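Side-chain contacts in secreted effector protein SopD (Salmonella typhimurium, PDB 5CPC), which alters host cell physiology as a secreted effector, contributes to replication in macrophages and cooperates with SopB in membrane fission and macropinosome formation during invasion: residues Asp38-Gln41 with Asp42-Ala46; Tyr82-Lys85 with Arg86-His89; Leu90-Pro93 with Ala94-Asp97; Cys151-Ile154 with Gly155-Thr159. All blocks are in the same frame, centred on the assembly; numbering follows the deposited sequence.

Interaction 1: Asp38-Gln41 with Asp42-Ala46; sequences DKVQ and DHFRA
Val-40 and Phe-44 meet through their first torsions: CG1 of Val-40 lies anti to its own backbone N (chi1 170°), while the phenyl group of Phe-44 swings to the position anti to its carbonyl carbon (chi1 -54°). The two side chains therefore run alongside each other in the same direction, with Val-40 CG1 4.0 Å from Phe-44 CE2, an approach in the plane of the ring at its edge. The same edge faces backbone oxygen, since CE2 of Phe-44 is 3.4 Å from Val-40 O.

Alongside, the backbone makes three successive i+3 to i bonds, the pattern of a 3-10 turn. Asp-42 N reaches Lys-39 O at 3.2 Å, His-43 N reaches Val-40 O at 3.1 Å, and Phe-44 N reaches Gln-41 O at 3.1 Å. In each the donor stands well above the carbonyl plane, as tight i+3 winding implies. CD2 of the His-43 imidazole comes obliquely to 3.4 Å from Val-40 O.

The turn follows on from helix 37-40 at the protein surface. From it the chain leads toward helix 49-60, where Lys-49 bonds to Gln-41 OE1 and, with Ala-52, packs against Phe-44.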
loop_
_atom_site.group_PDB
_atom_site.type_symbol
_atom_site.label_atom_id
_atom_site.label_comp_id
_atom_site.label_asym_id
_atom_site.label_seq_id
_atom_site.Cartn_x
_atom_site.Cartn_y
_atom_site.Cartn_z
ATOM N N ASP A 38 -12.630 -4.540 -26.457
ATOM C CA ASP A 38 -12.612 -5.859 -27.093
ATOM C C ASP A 38 -12.803 -5.876 -28.597
ATOM O O ASP A 38 -12.190 -6.683 -29.272
ATOM C CB ASP A 38 -13.712 -6.762 -26.493
ATOM C CG ASP A 38 -14.049 -6.370 -25.044
ATOM O OD1 ASP A 38 -14.449 -5.114 -24.825
ATOM O OD2 ASP A 38 -13.887 -7.307 -24.178
ATOM N N LYS A 39 -13.697 -5.048 -29.131
ATOM C CA LYS A 39 -13.898 -5.040 -30.543
ATOM C C LYS A 39 -13.438 -3.722 -31.119
ATOM O O LYS A 39 -13.067 -3.669 -32.267
ATOM C CB LYS A 39 -15.375 -5.237 -30.888
ATOM C CG LYS A 39 -15.987 -6.584 -30.527
ATOM C CD LYS A 39 -17.498 -6.501 -30.922
ATOM C CE LYS A 39 -17.808 -6.780 -32.465
ATOM N NZ LYS A 39 -18.913 -6.021 -33.136
ATOM N N VAL A 40 -13.506 -2.652 -30.332
ATOM C CA VAL A 40 -13.077 -1.336 -30.790
ATOM C C VAL A 40 -11.608 -1.296 -31.191
ATOM O O VAL A 40 -11.241 -0.579 -32.096
ATOM C CB VAL A 40 -13.414 -0.227 -29.725
ATOM C CG1 VAL A 40 -12.762 1.086 -30.058
ATOM C CG2 VAL A 40 -14.959 -0.036 -29.683
ATOM N N GLN A 41 -10.779 -2.081 -30.515
ATOM C CA GLN A 41 -9.338 -2.136 -30.814
ATOM C C GLN A 41 -9.063 -2.613 -32.232
ATOM O O GLN A 41 -8.021 -2.298 -32.756
ATOM C CB GLN A 41 -8.617 -3.089 -29.849
ATOM C CG GLN A 41 -8.844 -4.588 -30.141
ATOM C CD GLN A 41 -8.063 -5.444 -29.179
ATOM O OE1 GLN A 41 -6.817 -5.534 -29.263
ATOM N NE2 GLN A 41 -8.775 -6.015 -28.197
ATOM N N ASP A 42 -9.986 -3.360 -32.847
ATOM C CA ASP A 42 -9.790 -3.847 -34.208
ATOM C C ASP A 42 -9.724 -2.728 -35.208
ATOM O O ASP A 42 -9.436 -2.984 -36.364
ATOM C CB ASP A 42 -10.904 -4.825 -34.651
ATOM C CG ASP A 42 -10.917 -6.155 -33.837
ATOM O OD1 ASP A 42 -10.059 -6.399 -32.932
ATOM O OD2 ASP A 42 -11.836 -6.970 -34.087
ATOM N N HIS A 43 -10.004 -1.487 -34.804
ATOM C CA HIS A 43 -9.978 -0.390 -35.783
ATOM C C HIS A 43 -8.626 0.268 -35.844
ATOM O O HIS A 43 -8.436 1.188 -36.626
ATOM C CB HIS A 43 -11.135 0.607 -35.568
ATOM C CG HIS A 43 -12.495 -0.047 -35.645
ATOM N ND1 HIS A 43 -13.038 -0.495 -36.829
ATOM C CD2 HIS A 43 -13.368 -0.400 -34.678
ATOM C CE1 HIS A 43 -14.195 -1.082 -36.590
ATOM N NE2 HIS A 43 -14.405 -1.056 -35.288
ATOM N N PHE A 44 -7.703 -0.204 -35.003
ATOM C CA PHE A 44 -6.374 0.424 -34.793
ATOM C C PHE A 44 -5.183 -0.546 -35.093
ATOM O O PHE A 44 -5.294 -1.723 -34.843
ATOM C CB PHE A 44 -6.224 0.989 -33.358
ATOM C CG PHE A 44 -7.346 1.955 -32.956
ATOM C CD1 PHE A 44 -7.229 3.350 -33.197
ATOM C CD2 PHE A 44 -8.504 1.464 -32.354
ATOM C CE1 PHE A 44 -8.254 4.231 -32.840
ATOM C CE2 PHE A 44 -9.554 2.330 -32.027
ATOM C CZ PHE A 44 -9.453 3.694 -32.280
ATOM N N ARG A 45 -4.101 -0.012 -35.685
ATOM C CA ARG A 45 -2.840 -0.739 -35.934
ATOM C C ARG A 45 -2.300 -1.046 -34.593
ATOM O O ARG A 45 -2.440 -0.247 -33.667
ATOM C CB ARG A 45 -1.780 0.172 -36.593
ATOM C CG ARG A 45 -1.687 0.154 -38.097
ATOM C CD ARG A 45 -0.699 1.283 -38.565
ATOM N NE ARG A 45 0.021 0.970 -39.809
ATOM C CZ ARG A 45 1.252 0.432 -39.906
ATOM N NH1 ARG A 45 1.952 0.117 -38.809
ATOM N NH2 ARG A 45 1.766 0.177 -41.133
ATOM N N ALA A 46 -1.617 -2.179 -34.465
ATOM C CA ALA A 46 -1.022 -2.527 -33.165
ATOM C C ALA A 46 -0.205 -1.388 -32.559
ATOM O O ALA A 46 -0.232 -1.171 -31.338
ATOM C CB ALA A 46 -0.165 -3.828 -33.291
#

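Interaction 2: Tyr82-Lys85 with Arg86-His89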
loop_
_atom_site.group_PDB
_atom_site.type_symbol
_atom_site.label_atom_id
_atom_site.label_comp_id
_atom_site.label_asym_id
_atom_site.label_seq_id
_atom_site.Cartn_x
_atom_site.Cartn_y
_atom_site.Cartn_z
ATOM N N TYR A 82 0.319 6.885 -11.531
ATOM C CA TYR A 82 0.404 5.978 -12.687
ATOM C C TYR A 82 0.465 6.766 -14.037
ATOM O O TYR A 82 1.239 6.393 -14.914
ATOM C CB TYR A 82 -0.729 4.909 -12.712
ATOM C CG TYR A 82 -0.668 4.010 -13.901
ATOM C CD1 TYR A 82 -1.762 3.936 -14.785
ATOM C CD2 TYR A 82 0.484 3.258 -14.189
ATOM C CE1 TYR A 82 -1.732 3.093 -15.930
ATOM C CE2 TYR A 82 0.546 2.390 -15.370
ATOM C CZ TYR A 82 -0.589 2.334 -16.218
ATOM O OH TYR A 82 -0.600 1.566 -17.348
ATOM N N ALA A 83 -0.272 7.855 -14.176
ATOM C CA ALA A 83 -0.226 8.659 -15.491
ATOM C C ALA A 83 1.204 9.173 -15.792
ATOM O O ALA A 83 1.736 9.095 -16.945
ATOM C CB ALA A 83 -1.177 9.820 -15.440
ATOM N N PHE A 84 1.860 9.633 -14.728
ATOM C CA PHE A 84 3.268 10.066 -14.859
ATOM C C PHE A 84 4.158 8.919 -15.346
ATOM O O PHE A 84 5.081 9.127 -16.147
ATOM C CB PHE A 84 3.760 10.704 -13.554
ATOM C CG PHE A 84 5.108 11.413 -13.677
ATOM C CD1 PHE A 84 5.255 12.525 -14.473
ATOM C CD2 PHE A 84 6.231 10.920 -12.995
ATOM C CE1 PHE A 84 6.489 13.172 -14.605
ATOM C CE2 PHE A 84 7.495 11.570 -13.107
ATOM C CZ PHE A 84 7.622 12.692 -13.917
ATOM N N LYS A 85 3.876 7.713 -14.865
ATOM C CA LYS A 85 4.565 6.517 -15.304
ATOM C C LYS A 85 4.267 6.342 -16.811
ATOM O O LYS A 85 5.202 6.104 -17.648
ATOM C CB LYS A 85 4.088 5.296 -14.462
ATOM C CG LYS A 85 5.099 4.157 -14.219
ATOM C CD LYS A 85 5.611 3.427 -15.478
ATOM C CE LYS A 85 7.116 3.762 -15.790
ATOM N NZ LYS A 85 7.551 3.830 -17.275
ATOM N N ARG A 86 3.009 6.576 -17.202
ATOM C CA ARG A 86 2.698 6.398 -18.627
ATOM C C ARG A 86 3.465 7.407 -19.434
ATOM O O ARG A 86 3.932 7.104 -20.542
ATOM C CB ARG A 86 1.184 6.431 -18.980
ATOM C CG ARG A 86 0.334 5.319 -18.311
ATOM C CD ARG A 86 -1.115 5.219 -18.956
ATOM N NE ARG A 86 -1.921 6.451 -18.913
ATOM C CZ ARG A 86 -2.570 6.918 -17.852
ATOM N NH1 ARG A 86 -2.514 6.280 -16.694
ATOM N NH2 ARG A 86 -3.284 8.031 -17.938
ATOM N N LEU A 87 3.560 8.621 -18.921
ATOM C CA LEU A 87 4.374 9.667 -19.622
ATOM C C LEU A 87 5.797 9.196 -19.784
ATOM O O LEU A 87 6.325 9.145 -20.882
ATOM C CB LEU A 87 4.372 10.998 -18.856
ATOM C CG LEU A 87 4.807 12.289 -19.570
ATOM C CD1 LEU A 87 4.185 12.441 -21.022
ATOM C CD2 LEU A 87 4.440 13.535 -18.713
ATOM N N GLN A 88 6.413 8.829 -18.669
ATOM C CA GLN A 88 7.826 8.465 -18.645
ATOM C C GLN A 88 8.053 7.384 -19.684
ATOM O O GLN A 88 9.031 7.427 -20.442
ATOM C CB GLN A 88 8.216 7.984 -17.264
ATOM C CG GLN A 88 9.713 7.674 -17.156
ATOM C CD GLN A 88 10.058 6.833 -15.971
ATOM O OE1 GLN A 88 9.322 5.904 -15.595
ATOM N NE2 GLN A 88 11.191 7.140 -15.363
ATOM N N HIS A 89 7.099 6.460 -19.800
ATOM C CA HIS A 89 7.315 5.264 -20.638
ATOM C C HIS A 89 7.362 5.627 -22.115
ATOM O O HIS A 89 7.897 4.885 -22.923
ATOM C CB HIS A 89 6.298 4.121 -20.296
ATOM C CG HIS A 89 6.324 2.948 -21.250
ATOM N ND1 HIS A 89 5.173 2.324 -21.705
ATOM C CD2 HIS A 89 7.358 2.299 -21.854
ATOM C CE1 HIS A 89 5.493 1.344 -22.541
ATOM N NE2 HIS A 89 6.812 1.309 -22.648
#
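Four i to i+4 backbone bonds join Tyr-82 through Lys-85 to Arg-86 through His-89; the shortest runs from Leu-87 N to Ala-83 O at 2.7 Å, and that from Gln-88 N to Phe-84 O is the straightest, with 167° at the hydrogen. The guanidinium of Arg-86 is salt-bridged through NH2 to Glu-54, and both its carbon chain and NH1 touch Tyr-82. Arg-86 CG lies over one face of the phenol ring, 4.0 Å from the centroid and 22° off the normal, a CH-pi contact displaced toward the rim. Beyond it a bend at chi3 brings NH1 to 3.1 Å from Tyr-82 CD1, which meets the guanidinium at its edge; ring and guanidinium planes are 56° apart. One face of the guanidinium rests on Ala-83 CA.

The segment makes about two turns of helix 76-90, whose sides face different neighbours. Tyr-82 OH bonds to Trp-160 of helix 141-160, whereas Phe-84 turns to Ile-101, Leu-112 and Val-114 of the antiparallel sheet.

On another flank Lys-85, bent at several torsions, crosses Gln-88 and His-89: its NZ is 3.2 Å from Gln-88 OE1 and 3.3 Å from His-89 CB. The other end of that amide, NE2, bonds to Gln-96 O. More loosely, Phe-84 CD1 and Leu-87 CD2 approach to 4.4 Å.

Interaction 3: Leu90-Pro93 with Ala94-Asp97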
loop_
_atom_site.group_PDB
_atom_site.type_symbol
_atom_site.label_atom_id
_atom_site.label_comp_id
_atom_site.label_asym_id
_atom_site.label_seq_id
_atom_site.Cartn_x
_atom_site.Cartn_y
_atom_site.Cartn_z
ATOM N N LEU A 90 6.840 6.792 -22.474
ATOM C CA LEU A 90 6.903 7.228 -23.874
ATOM C C LEU A 90 8.189 8.025 -24.198
ATOM O O LEU A 90 8.467 8.326 -25.362
ATOM C CB LEU A 90 5.674 8.066 -24.265
ATOM C CG LEU A 90 4.323 7.383 -24.130
ATOM C CD1 LEU A 90 3.208 8.430 -24.015
ATOM C CD2 LEU A 90 4.118 6.376 -25.261
ATOM N N ALA A 91 8.964 8.377 -23.182
ATOM C CA ALA A 91 10.166 9.219 -23.463
ATOM C C ALA A 91 11.329 8.356 -23.945
ATOM O O ALA A 91 11.387 7.182 -23.598
ATOM C CB ALA A 91 10.538 10.032 -22.240
ATOM N N CYS A 92 12.247 8.909 -24.748
ATOM C CA CYS A 92 13.439 8.115 -25.136
ATOM C C CYS A 92 14.067 7.398 -23.921
ATOM O O CYS A 92 14.079 7.935 -22.796
ATOM C CB CYS A 92 14.459 8.957 -25.921
ATOM S SG CYS A 92 13.654 9.889 -27.315
ATOM N N PRO A 93 14.527 6.153 -24.111
ATOM C CA PRO A 93 15.028 5.427 -22.949
ATOM C C PRO A 93 16.113 6.153 -22.156
ATOM O O PRO A 93 16.192 5.974 -20.945
ATOM C CB PRO A 93 15.578 4.128 -23.545
ATOM C CG PRO A 93 14.784 3.933 -24.759
ATOM C CD PRO A 93 14.496 5.313 -25.319
ATOM N N ALA A 94 16.919 6.983 -22.815
ATOM C CA ALA A 94 17.993 7.715 -22.109
ATOM C C ALA A 94 17.530 8.996 -21.373
ATOM O O ALA A 94 18.190 9.460 -20.440
ATOM C CB ALA A 94 19.154 7.994 -23.043
ATOM N N HIS A 95 16.392 9.556 -21.778
ATOM C CA HIS A 95 15.737 10.624 -20.996
ATOM C C HIS A 95 14.938 10.141 -19.760
ATOM O O HIS A 95 14.418 10.977 -19.016
ATOM C CB HIS A 95 14.825 11.496 -21.884
ATOM C CG HIS A 95 15.518 12.116 -23.069
ATOM N ND1 HIS A 95 15.874 13.450 -23.120
ATOM C CD2 HIS A 95 15.900 11.587 -24.259
ATOM C CE1 HIS A 95 16.441 13.716 -24.286
ATOM N NE2 HIS A 95 16.472 12.602 -24.994
ATOM N N GLN A 96 14.840 8.828 -19.517
ATOM C CA GLN A 96 13.822 8.344 -18.581
ATOM C C GLN A 96 14.143 8.609 -17.120
ATOM O O GLN A 96 13.230 8.813 -16.301
ATOM C CB GLN A 96 13.430 6.881 -18.848
ATOM C CG GLN A 96 12.637 6.741 -20.174
ATOM C CD GLN A 96 11.732 5.529 -20.228
ATOM O OE1 GLN A 96 11.402 4.914 -19.189
ATOM N NE2 GLN A 96 11.278 5.195 -21.449
ATOM N N ASP A 97 15.446 8.641 -16.834
ATOM C CA ASP A 97 16.002 9.038 -15.537
ATOM C C ASP A 97 15.525 10.443 -15.146
ATOM O O ASP A 97 15.320 10.728 -13.976
ATOM C CB ASP A 97 17.584 8.982 -15.580
#
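Extended at Ala-91 and Cys-92, the backbone folds at Pro-93 (psi -30°) and Ala-94 into a type I beta turn that brings Cys-92 and His-95 together, their CA atoms 5.4 Å apart. The bonds formed here are weak: that from His-95 N to Cys-92 O, which closes the turn, is 3.0 Å long but bent to 125° at the hydrogen, and Gln-96 N lies 3.5 Å from Pro-93 O.

A firmer polar link comes from a side chain. Gln-96 NE2 donates to Ala-91 O at 2.9 Å, with the oxygen 17° out of the amide plane and the donor tilted from the carbonyl plane. With CG set anti to the carbonyl carbon and the chain extended beyond it, the amide spans the turn from its far end back to the residue where the extended run begins. On the way, Gln-96 CG passes 3.2 Å from Cys-92 O.

This segment is the connection between helix 76-90 and strand 99-103, passing from the helix to the edge of the three-stranded antiparallel sheet.

At the exposed surface, Cys-92 CB approaches the edge of the His-95 imidazole, 3.4 Å from CD2 and near the ring plane. The sulfur stands farther off: Cys-92 SG is 5.0 Å from the ring centroid and oblique to it.

Interaction 4: Cys151-Ile154 with Gly155-Thr159; sequences CEVI and GSKMT
Ile-154 and Met-158 lie side by side on the side of the long alpha-helix 141-160 that faces helices 169-177 and 248-256, one turn apart and pointing the same way. Ile-154 CG2 meets Met-158 SD at 4.1 Å; CG2 is anti to the backbone N of its residue, and the thioether chain of Met-158 runs extended through chi2 (-177°) to bring the sulfur alongside. Met-158 CG passes 3.3 Å from Ile-154 O, the oxygen that accepts the Met-158 N-H. Leu-172 of helix 169-177 touches Met-158, while Val-176 and Leu-253, the latter of helix 248-256, pack on Ile-154. On the side facing helix 76-90, Glu-152 packs against Ile-81 and Ser-156 against Tyr-82.

At the buried Gly-155 the backbone is closely wound: its N is bonded to Cys-151 O at 2.9 Å. The following bond, Ser-156 N to Glu-152 O, is 2.7 Å long with 163° at the hydrogen.

Packing is looser between Val-153 and Lys-157. Val-153 CG1 and Lys-157 CE are 4.4 Å apart, and the lysine bends at chi2 (-66°) before its end leads away; its ammonium makes a long, weak ion pair with Glu-175. Toward the end of the helix a hydroxyl returns to the backbone: Thr-159 OG1 donates to Gly-155 O at 2.8 Å, from above the carbonyl plane.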
loop_
_atom_site.group_PDB
_atom_site.type_symbol
_atom_site.label_atom_id
_atom_site.label_comp_id
_atom_site.label_asym_id
_atom_site.label_seq_id
_atom_site.Cartn_x
_atom_site.Cartn_y
_atom_site.Cartn_z
ATOM N N CYS A 151 0.426 3.342 -5.124
ATOM C CA CYS A 151 -0.314 4.354 -5.861
ATOM C C CYS A 151 -0.350 4.003 -7.343
ATOM O O CYS A 151 -1.411 4.057 -7.901
ATOM C CB CYS A 151 0.232 5.790 -5.617
ATOM S SG CYS A 151 -0.275 6.444 -3.983
ATOM N N GLU A 152 0.776 3.638 -7.964
ATOM C CA GLU A 152 0.803 3.300 -9.384
ATOM C C GLU A 152 -0.176 2.164 -9.673
ATOM O O GLU A 152 -0.944 2.233 -10.657
ATOM C CB GLU A 152 2.157 2.828 -9.875
ATOM C CG GLU A 152 3.302 3.605 -9.251
ATOM C CD GLU A 152 4.627 3.492 -9.992
ATOM O OE1 GLU A 152 5.472 4.420 -9.781
ATOM O OE2 GLU A 152 4.786 2.526 -10.786
ATOM N N VAL A 153 -0.134 1.122 -8.834
ATOM C CA VAL A 153 -0.850 -0.086 -9.126
ATOM C C VAL A 153 -2.325 0.208 -9.018
ATOM O O VAL A 153 -3.103 -0.145 -9.923
ATOM C CB VAL A 153 -0.352 -1.279 -8.242
ATOM C CG1 VAL A 153 -1.358 -2.453 -8.252
ATOM C CG2 VAL A 153 0.947 -1.750 -8.778
ATOM N N ILE A 154 -2.704 0.931 -7.965
ATOM C CA ILE A 154 -4.089 1.282 -7.718
ATOM C C ILE A 154 -4.631 2.141 -8.871
ATOM O O ILE A 154 -5.801 1.994 -9.315
ATOM C CB ILE A 154 -4.249 2.112 -6.458
ATOM C CG1 ILE A 154 -4.011 1.269 -5.199
ATOM C CG2 ILE A 154 -5.672 2.602 -6.360
ATOM C CD1 ILE A 154 -4.112 2.065 -3.855
ATOM N N GLY A 155 -3.768 3.075 -9.299
ATOM C CA GLY A 155 -4.093 4.008 -10.356
ATOM C C GLY A 155 -4.282 3.242 -11.633
ATOM O O GLY A 155 -5.273 3.422 -12.304
ATOM N N SER A 156 -3.373 2.338 -11.924
ATOM C CA SER A 156 -3.510 1.534 -13.103
ATOM C C SER A 156 -4.727 0.582 -13.129
ATOM O O SER A 156 -5.247 0.298 -14.214
ATOM C CB SER A 156 -2.249 0.778 -13.319
ATOM O OG SER A 156 -2.416 -0.259 -14.258
ATOM N N LYS A 157 -5.212 0.117 -11.963
ATOM C CA LYS A 157 -6.373 -0.775 -11.957
ATOM C C LYS A 157 -7.603 0.041 -12.169
ATOM O O LYS A 157 -8.515 -0.394 -12.877
ATOM C CB LYS A 157 -6.498 -1.581 -10.666
ATOM C CG LYS A 157 -5.315 -2.491 -10.422
ATOM C CD LYS A 157 -5.218 -3.588 -11.454
ATOM C CE LYS A 157 -4.093 -4.505 -11.046
ATOM N NZ LYS A 157 -4.057 -5.743 -11.843
ATOM N N MET A 158 -7.616 1.244 -11.601
ATOM C CA MET A 158 -8.768 2.057 -11.669
ATOM C C MET A 158 -8.920 2.691 -13.071
ATOM O O MET A 158 -10.022 3.112 -13.411
ATOM C CB MET A 158 -8.705 3.139 -10.627
ATOM C CG MET A 158 -9.056 2.706 -9.198
ATOM S SD MET A 158 -8.971 4.215 -8.195
ATOM C CE MET A 158 -10.269 3.891 -7.078
ATOM N N THR A 159 -7.833 2.711 -13.855
ATOM C CA THR A 159 -7.751 3.395 -15.145
ATOM C C THR A 159 -8.106 2.417 -16.260
ATOM O O THR A 159 -8.927 2.708 -17.134
ATOM C CB THR A 159 -6.317 3.972 -15.347
ATOM O OG1 THR A 159 -6.137 5.078 -14.453
ATOM C CG2 THR A 159 -6.056 4.439 -16.784
#

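Overall arrangement
Interaction 4 is the most interior of the set, its centre about 11 Å from the centre of the chain and partly buried, whereas interactions 1, 2 and 3 are surface contacts. Interactions 2 and 4 belong to two helices that pack on each other, Tyr-82 CD1 lying 3.4 Å from Ser-156 CA; both rest on i+4 bonding. Interaction 3 continues directly from helix 76-90 and touches interaction 2. Interaction 1 stands apart, its nearest atoms about 11 Å from interactions 2 and 3. Of the two turns, interaction 1 closes with three i+3 bonds and adds apolar side chains, while interaction 3 has weak i+3 bonds and relies more on a side-chain amide.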